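Local coordinates for stringent starvation protein B (Caulobacter vibrioides, PDB 2QAS) that probably works as a dimeric adaptor that binds ssrA-tagged proteins and hands them to the ClpX unfoldase for degradation, at residues Q15-A18 against M19-A23; T93-G97 against G98-R102; F113-P116 against S117-F120. All blocks are in the same frame, centred on the assembly; numbering follows the deposited sequence.

All three contacts are local, each made within one continuous run of chain. Contact 1 is the first two turns of helix 16-35, held by backbone hydrogen bonds and partly buried against the second subunit. Contact 3 is also partly buried and touches that subunit; it closes the bulged end between strands 110-115 and 120-123 with a carbonyl shared by two amides, an aspartate and two phenylalanines. Contact 2 is a surface hairpin of the other sheet, with regular strand pairing, charged side chains at least partly exposed and a bound peptide beside it. Contacts 1 and 2 lie on opposite sides of the chain's centre, their centres 34 Å apart. Contact 3 has its centre 22 Å from that of contact 1.

Contact 1. Residues Q15-A18 against M19-A23; sequences QYEA and MAQDA
Met19 N donates to Gln15 O at 3.0 Å, a nearly straight bond (N-H...O 163°). Ala20 N reaches Tyr16 O at 2.9 Å. These two bonds hold the close side of the contact. The CB of Ala20 is buried and lies near Tyr16 O. The CB of Tyr16 points away from Met19-Ala23, and its ring is buried against the second subunit. There it stacks on Phe120 of the second subunit, and its OH bonds Asp115 of that chain. Met19 packs on Ala30, and Ala23 on Val27, both of the second subunit. The motif is the first two turns of alpha-helix 16-35. Gln15 is its N-cap residue, and each carbonyl from Gln15 to Ala18 accepts the amide four residues on. In this series Asp22 N meets Ala18 O at 3.1 Å. The Gln21 N to Glu17 O bond is longer, 3.2 Å, and Gln21 N also bonds Ala18 O weakly. The other side is loose and faces solvent, with Gln15, Glu17, Ala18 and Asp22 all exposed. The bend at chi2 (37°) of Glu17 carries its OE2 to 4.1 Å from Ala20 CB. Glu17 lies in the first turn, where a negative charge would probably be favoured by the helix dipole.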
loop_
_atom_site.group_PDB
_atom_site.type_symbol
_atom_site.label_atom_id
_atom_site.label_comp_id
_atom_site.label_asym_id
_atom_site.label_seq_id
_atom_site.Cartn_x
_atom_site.Cartn_y
_atom_site.Cartn_z
ATOM N N GLN A 15 5.187 11.725 -7.637
ATOM C CA GLN A 15 5.991 10.882 -6.757
ATOM C C GLN A 15 5.295 9.538 -6.608
ATOM O O GLN A 15 5.049 9.068 -5.496
ATOM C CB GLN A 15 6.129 11.531 -5.384
ATOM C CG GLN A 15 6.534 12.989 -5.421
ATOM C CD GLN A 15 6.602 13.592 -4.029
ATOM O OE1 GLN A 15 7.423 13.177 -3.204
ATOM N NE2 GLN A 15 5.734 14.567 -3.754
ATOM N N TYR A 16 4.969 8.920 -7.732
ATOM C CA TYR A 16 4.292 7.642 -7.697
ATOM C C TYR A 16 5.132 6.607 -6.973
ATOM O O TYR A 16 4.615 5.831 -6.166
ATOM C CB TYR A 16 3.972 7.165 -9.118
ATOM C CG TYR A 16 2.801 7.893 -9.738
ATOM C CD1 TYR A 16 2.946 8.618 -10.924
ATOM C CD2 TYR A 16 1.538 7.852 -9.140
ATOM C CE1 TYR A 16 1.858 9.284 -11.498
ATOM C CE2 TYR A 16 0.445 8.514 -9.707
ATOM C CZ TYR A 16 0.614 9.226 -10.886
ATOM O OH TYR A 16 -0.460 9.878 -11.448
ATOM N N GLU A 17 6.430 6.610 -7.249
ATOM C CA GLU A 17 7.322 5.647 -6.621
ATOM C C GLU A 17 7.358 5.777 -5.098
ATOM O O GLU A 17 7.424 4.777 -4.383
ATOM C CB GLU A 17 8.735 5.768 -7.197
ATOM C CG GLU A 17 9.518 4.488 -7.003
ATOM C CD GLU A 17 8.624 3.258 -7.182
ATOM O OE1 GLU A 17 7.995 3.123 -8.266
ATOM O OE2 GLU A 17 8.541 2.439 -6.231
ATOM N N ALA A 18 7.309 7.009 -4.606
ATOM C CA ALA A 18 7.310 7.239 -3.172
ATOM C C ALA A 18 5.988 6.760 -2.580
ATOM O O ALA A 18 5.975 6.129 -1.529
ATOM C CB ALA A 18 7.507 8.713 -2.877
ATOM N N MET A 19 4.880 7.052 -3.257
ATOM C CA MET A 19 3.562 6.635 -2.771
ATOM C C MET A 19 3.430 5.115 -2.763
ATOM O O MET A 19 2.726 4.549 -1.930
ATOM C CB MET A 19 2.450 7.224 -3.643
ATOM C CG MET A 19 2.332 8.737 -3.626
ATOM S SD MET A 19 1.082 9.265 -4.823
ATOM C CE MET A 19 -0.066 10.057 -3.776
ATOM N N ALA A 20 4.094 4.456 -3.702
ATOM C CA ALA A 20 4.049 3.001 -3.768
ATOM C C ALA A 20 4.844 2.407 -2.601
ATOM O O ALA A 20 4.517 1.334 -2.096
ATOM C CB ALA A 20 4.625 2.520 -5.096
ATOM N N GLN A 21 5.886 3.122 -2.185
ATOM C CA GLN A 21 6.745 2.697 -1.084
ATOM C C GLN A 21 5.960 2.744 0.228
ATOM O O GLN A 21 5.980 1.797 1.003
ATOM C CB GLN A 21 7.959 3.624 -0.988
ATOM C CG GLN A 21 9.243 2.953 -0.528
ATOM C CD GLN A 21 9.884 2.114 -1.625
ATOM O OE1 GLN A 21 9.258 1.202 -2.181
ATOM N NE2 GLN A 21 11.146 2.417 -1.938
ATOM N N ASP A 22 5.271 3.853 0.474
ATOM C CA ASP A 22 4.473 3.997 1.684
ATOM C C ASP A 22 3.366 2.968 1.690
ATOM O O ASP A 22 3.118 2.310 2.699
ATOM C CB ASP A 22 3.841 5.383 1.758
ATOM C CG ASP A 22 4.866 6.479 1.737
ATOM O OD1 ASP A 22 5.831 6.395 2.533
ATOM O OD2 ASP A 22 4.710 7.421 0.926
ATOM N N ALA A 23 2.685 2.850 0.558
ATOM C CA ALA A 23 1.605 1.893 0.435
ATOM C C ALA A 23 2.100 0.521 0.879
ATOM O O ALA A 23 1.410 -0.188 1.604
ATOM C CB ALA A 23 1.117 1.832 -1.014
#

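Contact 2. Residues T93-G97 against G98-R102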
loop_
_atom_site.group_PDB
_atom_site.type_symbol
_atom_site.label_atom_id
_atom_site.label_comp_id
_atom_site.label_asym_id
_atom_site.label_seq_id
_atom_site.Cartn_x
_atom_site.Cartn_y
_atom_site.Cartn_z
ATOM N N THR A 93 8.447 -7.159 22.840
ATOM C CA THR A 93 9.437 -7.516 23.840
ATOM C C THR A 93 10.253 -8.653 23.240
ATOM O O THR A 93 9.693 -9.651 22.779
ATOM C CB THR A 93 8.796 -8.023 25.124
ATOM O OG1 THR A 93 8.039 -6.968 25.722
ATOM C CG2 THR A 93 9.873 -8.496 26.101
ATOM N N LEU A 94 11.571 -8.494 23.236
ATOM C CA LEU A 94 12.475 -9.505 22.712
ATOM C C LEU A 94 13.576 -9.747 23.763
ATOM O O LEU A 94 13.671 -9.020 24.757
ATOM C CB LEU A 94 13.102 -9.000 21.415
ATOM C CG LEU A 94 12.198 -8.583 20.253
ATOM C CD1 LEU A 94 13.053 -8.014 19.132
ATOM C CD2 LEU A 94 11.380 -9.782 19.756
ATOM N N LYS A 95 14.419 -10.749 23.537
ATOM C CA LYS A 95 15.499 -11.059 24.471
ATOM C C LYS A 95 16.865 -10.853 23.860
ATOM O O LYS A 95 17.112 -11.248 22.724
ATOM C CB LYS A 95 15.405 -12.506 24.937
ATOM C CG LYS A 95 14.458 -12.709 26.063
ATOM C CD LYS A 95 14.440 -14.156 26.496
ATOM C CE LYS A 95 13.482 -14.319 27.661
ATOM N NZ LYS A 95 13.089 -15.732 27.771
ATOM N N PHE A 96 17.752 -10.234 24.621
ATOM C CA PHE A 96 19.115 -9.991 24.167
ATOM C C PHE A 96 20.017 -10.542 25.262
ATOM O O PHE A 96 20.028 -10.028 26.388
ATOM C CB PHE A 96 19.345 -8.495 23.958
ATOM C CG PHE A 96 18.382 -7.876 22.991
ATOM C CD1 PHE A 96 17.112 -7.511 23.399
ATOM C CD2 PHE A 96 18.733 -7.697 21.654
ATOM C CE1 PHE A 96 16.194 -6.970 22.490
ATOM C CE2 PHE A 96 17.826 -7.161 20.736
ATOM C CZ PHE A 96 16.554 -6.796 21.154
ATOM N N GLY A 97 20.752 -11.605 24.935
ATOM C CA GLY A 97 21.605 -12.231 25.925
ATOM C C GLY A 97 20.737 -12.699 27.084
ATOM O O GLY A 97 21.089 -12.498 28.253
ATOM N N GLY A 98 19.592 -13.299 26.754
ATOM C CA GLY A 98 18.670 -13.794 27.762
ATOM C C GLY A 98 17.910 -12.740 28.554
ATOM O O GLY A 98 17.077 -13.088 29.394
ATOM N N GLN A 99 18.185 -11.461 28.295
ATOM C CA GLN A 99 17.518 -10.360 29.005
ATOM C C GLN A 99 16.381 -9.751 28.186
ATOM O O GLN A 99 16.608 -9.188 27.121
ATOM C CB GLN A 99 18.523 -9.251 29.338
ATOM C CG GLN A 99 19.645 -9.673 30.263
ATOM C CD GLN A 99 19.173 -9.855 31.687
ATOM O OE1 GLN A 99 19.032 -8.885 32.436
ATOM N NE2 GLN A 99 18.906 -11.100 32.068
ATOM N N PRO A 100 15.142 -9.843 28.684
ATOM C CA PRO A 100 13.999 -9.278 27.954
ATOM C C PRO A 100 14.008 -7.742 27.903
ATOM O O PRO A 100 14.246 -7.082 28.917
ATOM C CB PRO A 100 12.794 -9.848 28.708
ATOM C CG PRO A 100 13.306 -9.996 30.111
ATOM C CD PRO A 100 14.712 -10.519 29.925
ATOM N N LYS A 101 13.755 -7.185 26.715
ATOM C CA LYS A 101 13.733 -5.738 26.504
ATOM C C LYS A 101 12.618 -5.309 25.547
ATOM O O LYS A 101 12.232 -6.058 24.646
ATOM C CB LYS A 101 15.081 -5.266 25.949
ATOM C CG LYS A 101 16.259 -5.552 26.860
ATOM C CD LYS A 101 17.582 -5.226 26.184
ATOM C CE LYS A 101 18.768 -5.580 27.091
ATOM N NZ LYS A 101 18.705 -4.877 28.418
ATOM N N ARG A 102 12.116 -4.092 25.744
ATOM C CA ARG A 102 11.043 -3.535 24.924
ATOM C C ARG A 102 11.531 -2.616 23.815
ATOM O O ARG A 102 12.512 -1.895 23.975
ATOM C CB ARG A 102 10.062 -2.763 25.800
ATOM C CG ARG A 102 8.813 -3.542 26.167
ATOM C CD ARG A 102 7.608 -3.082 25.357
ATOM N NE ARG A 102 6.830 -4.236 24.930
ATOM C CZ ARG A 102 5.653 -4.174 24.325
ATOM N NH1 ARG A 102 5.088 -3.003 24.073
ATOM N NH2 ARG A 102 5.061 -5.291 23.941
#
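Leu94 and Lys101 bond both ways through their backbones. Leu94 N to Lys101 O is 2.9 Å, and Lys101 N to Leu94 O is 2.7 Å. Phe96 and Gln99 form the next hydrogen-bonded pair: Phe96 N to Gln99 O is 2.9 Å and Gln99 N to Phe96 O is 3.0 Å. In this second pair both donors sit above the plane of the carbonyl they meet. Together the bonds make a tight beta hairpin of strands 89-96 and 99-106, closed by a type I' turn from Phe96 to Gln99. Gly97 and Gly98 occupy the turn with positive phi. Their amides bond an acidic side chain of the bound peptide, and the Lys95 backbone bonds the peptide too. CA-H...O contacts fill the non-hydrogen-bonded positions, as from Thr93 CA to Lys101 O. The one side-chain hydrogen bond between Thr93-Gly97 and Gly98-Arg102 runs from Arg102 NE to Thr93 OG1, 3.1 Å and almost straight (173°). The hydroxyl oxygen lies at the guanidinium edge, in its plane. Bends at chi2 and chi3 fold the arginine chain back to this position. Apolar contacts differ by face. Thr93 CG2 lies beside Pro100 CB at 4.1 Å. On the face of Leu94 and Phe96, the Lys101 chain runs obliquely past the ring, its CD 3.6 Å from Phe96 CD1.

Contact 3. Residues F113-P116 against S117-F120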
loop_
_atom_site.group_PDB
_atom_site.type_symbol
_atom_site.label_atom_id
_atom_site.label_comp_id
_atom_site.label_asym_id
_atom_site.label_seq_id
_atom_site.Cartn_x
_atom_site.Cartn_y
_atom_site.Cartn_z
ATOM N N PHE A 113 11.883 -6.023 4.869
ATOM C CA PHE A 113 10.928 -6.998 5.378
ATOM C C PHE A 113 11.187 -8.313 4.666
ATOM O O PHE A 113 11.332 -8.330 3.447
ATOM C CB PHE A 113 9.497 -6.558 5.085
ATOM C CG PHE A 113 8.461 -7.472 5.666
ATOM C CD1 PHE A 113 8.188 -7.451 7.035
ATOM C CD2 PHE A 113 7.780 -8.379 4.855
ATOM C CE1 PHE A 113 7.250 -8.324 7.591
ATOM C CE2 PHE A 113 6.839 -9.261 5.396
ATOM C CZ PHE A 113 6.575 -9.233 6.770
ATOM N N TYR A 114 11.232 -9.412 5.413
ATOM C CA TYR A 114 11.504 -10.710 4.812
ATOM C C TYR A 114 10.903 -11.881 5.589
ATOM O O TYR A 114 11.055 -11.971 6.803
ATOM C CB TYR A 114 13.029 -10.905 4.682
ATOM C CG TYR A 114 13.434 -12.153 3.920
ATOM C CD1 TYR A 114 13.017 -12.350 2.605
ATOM C CD2 TYR A 114 14.200 -13.157 4.523
ATOM C CE1 TYR A 114 13.345 -13.512 1.900
ATOM C CE2 TYR A 114 14.537 -14.340 3.824
ATOM C CZ TYR A 114 14.104 -14.505 2.512
ATOM O OH TYR A 114 14.412 -15.647 1.800
ATOM N N ASP A 115 10.210 -12.767 4.881
ATOM C CA ASP A 115 9.627 -13.962 5.482
ATOM C C ASP A 115 10.253 -15.142 4.744
ATOM O O ASP A 115 9.781 -15.534 3.684
ATOM C CB ASP A 115 8.111 -14.010 5.290
ATOM C CG ASP A 115 7.481 -15.251 5.923
ATOM O OD1 ASP A 115 8.202 -16.246 6.173
ATOM O OD2 ASP A 115 6.255 -15.246 6.165
ATOM N N PRO A 116 11.329 -15.716 5.296
ATOM C CA PRO A 116 12.062 -16.855 4.727
ATOM C C PRO A 116 11.225 -18.035 4.229
ATOM O O PRO A 116 11.632 -18.725 3.302
ATOM C CB PRO A 116 12.988 -17.273 5.872
ATOM C CG PRO A 116 13.293 -15.987 6.528
ATOM C CD PRO A 116 11.938 -15.299 6.573
ATOM N N SER A 117 10.069 -18.267 4.850
ATOM C CA SER A 117 9.199 -19.391 4.495
ATOM C C SER A 117 8.670 -19.430 3.066
ATOM O O SER A 117 8.543 -20.510 2.468
ATOM C CB SER A 117 8.016 -19.461 5.460
ATOM O OG SER A 117 8.416 -20.051 6.684
ATOM N N VAL A 118 8.343 -18.257 2.535
ATOM C CA VAL A 118 7.821 -18.141 1.179
ATOM C C VAL A 118 8.708 -17.169 0.416
ATOM O O VAL A 118 8.345 -16.669 -0.641
ATOM C CB VAL A 118 6.356 -17.629 1.186
ATOM C CG1 VAL A 118 5.443 -18.679 1.804
ATOM C CG2 VAL A 118 6.255 -16.327 1.986
ATOM N N GLN A 119 9.881 -16.905 0.974
ATOM C CA GLN A 119 10.840 -16.002 0.361
ATOM C C GLN A 119 10.250 -14.687 -0.127
ATOM O O GLN A 119 10.635 -14.178 -1.183
ATOM C CB GLN A 119 11.540 -16.702 -0.796
ATOM C CG GLN A 119 12.424 -17.860 -0.371
ATOM C CD GLN A 119 12.869 -18.683 -1.560
ATOM O OE1 GLN A 119 13.534 -18.176 -2.472
ATOM N NE2 GLN A 119 12.493 -19.957 -1.567
ATOM N N PHE A 120 9.322 -14.133 0.645
ATOM C CA PHE A 120 8.729 -12.859 0.283
ATOM C C PHE A 120 9.542 -11.752 0.943
ATOM O O PHE A 120 9.761 -11.778 2.150
ATOM C CB PHE A 120 7.271 -12.791 0.744
ATOM C CG PHE A 120 6.636 -11.458 0.502
ATOM C CD1 PHE A 120 6.598 -10.498 1.509
ATOM C CD2 PHE A 120 6.138 -11.130 -0.760
ATOM C CE1 PHE A 120 6.083 -9.226 1.264
ATOM C CE2 PHE A 120 5.620 -9.859 -1.016
ATOM C CZ PHE A 120 5.594 -8.904 -0.001
#
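Phe113 and Phe120 both hold CG anti to the backbone N (chi1 -176° and 175°), which brings the edges of their rings together. Asp115 has the same first torsion, and this brings its OD1 to the amide of Ser117. The motif is a G1 beta bulge in the tight connection between strands 110-115 and 120-123: Gln119 and Phe120 both face Asp115. Gln119 has positive phi (47°), as the first residue of such a bulge does. The strands are paired by Asp115 N donating to Phe120 O at 2.9 Å. On the return side Asp115 O takes Val118 N at 3.3 Å, the donor lying above the carbonyl plane, and also a weak bond from Phe120 N. One carbonyl thus serves both the turn and the bulge. A weak bond from Gln119 N to Pro116 O closes a second, overlapping turn. Ser117 N bonds Asp115 OD1 at 3.1 Å, which makes an Asx turn. The oxygen is used on its anti side, with the donor somewhat out of the carboxylate plane. The other carboxylate oxygen, OD2, bonds His45 ND1, so both carboxylate oxygens are engaged. Met14 of the second subunit packs on Asp115. Ser117 OG in turn bonds Pro44 O, tying the turn to the loop ahead of strand 47-52. The phenylalanine rings meet edge to edge, Phe113 CD2 lying 4.1 Å from Phe120 CE1. Phe113 also packs on Val28 and Ala31 of helix 16-35, so this pair joins the connection to the interior. Tyr114 lies side by side with Gln119, with Pro116 N above one face of its ring. Its OH comes to 3.7 Å from Gln119 CG.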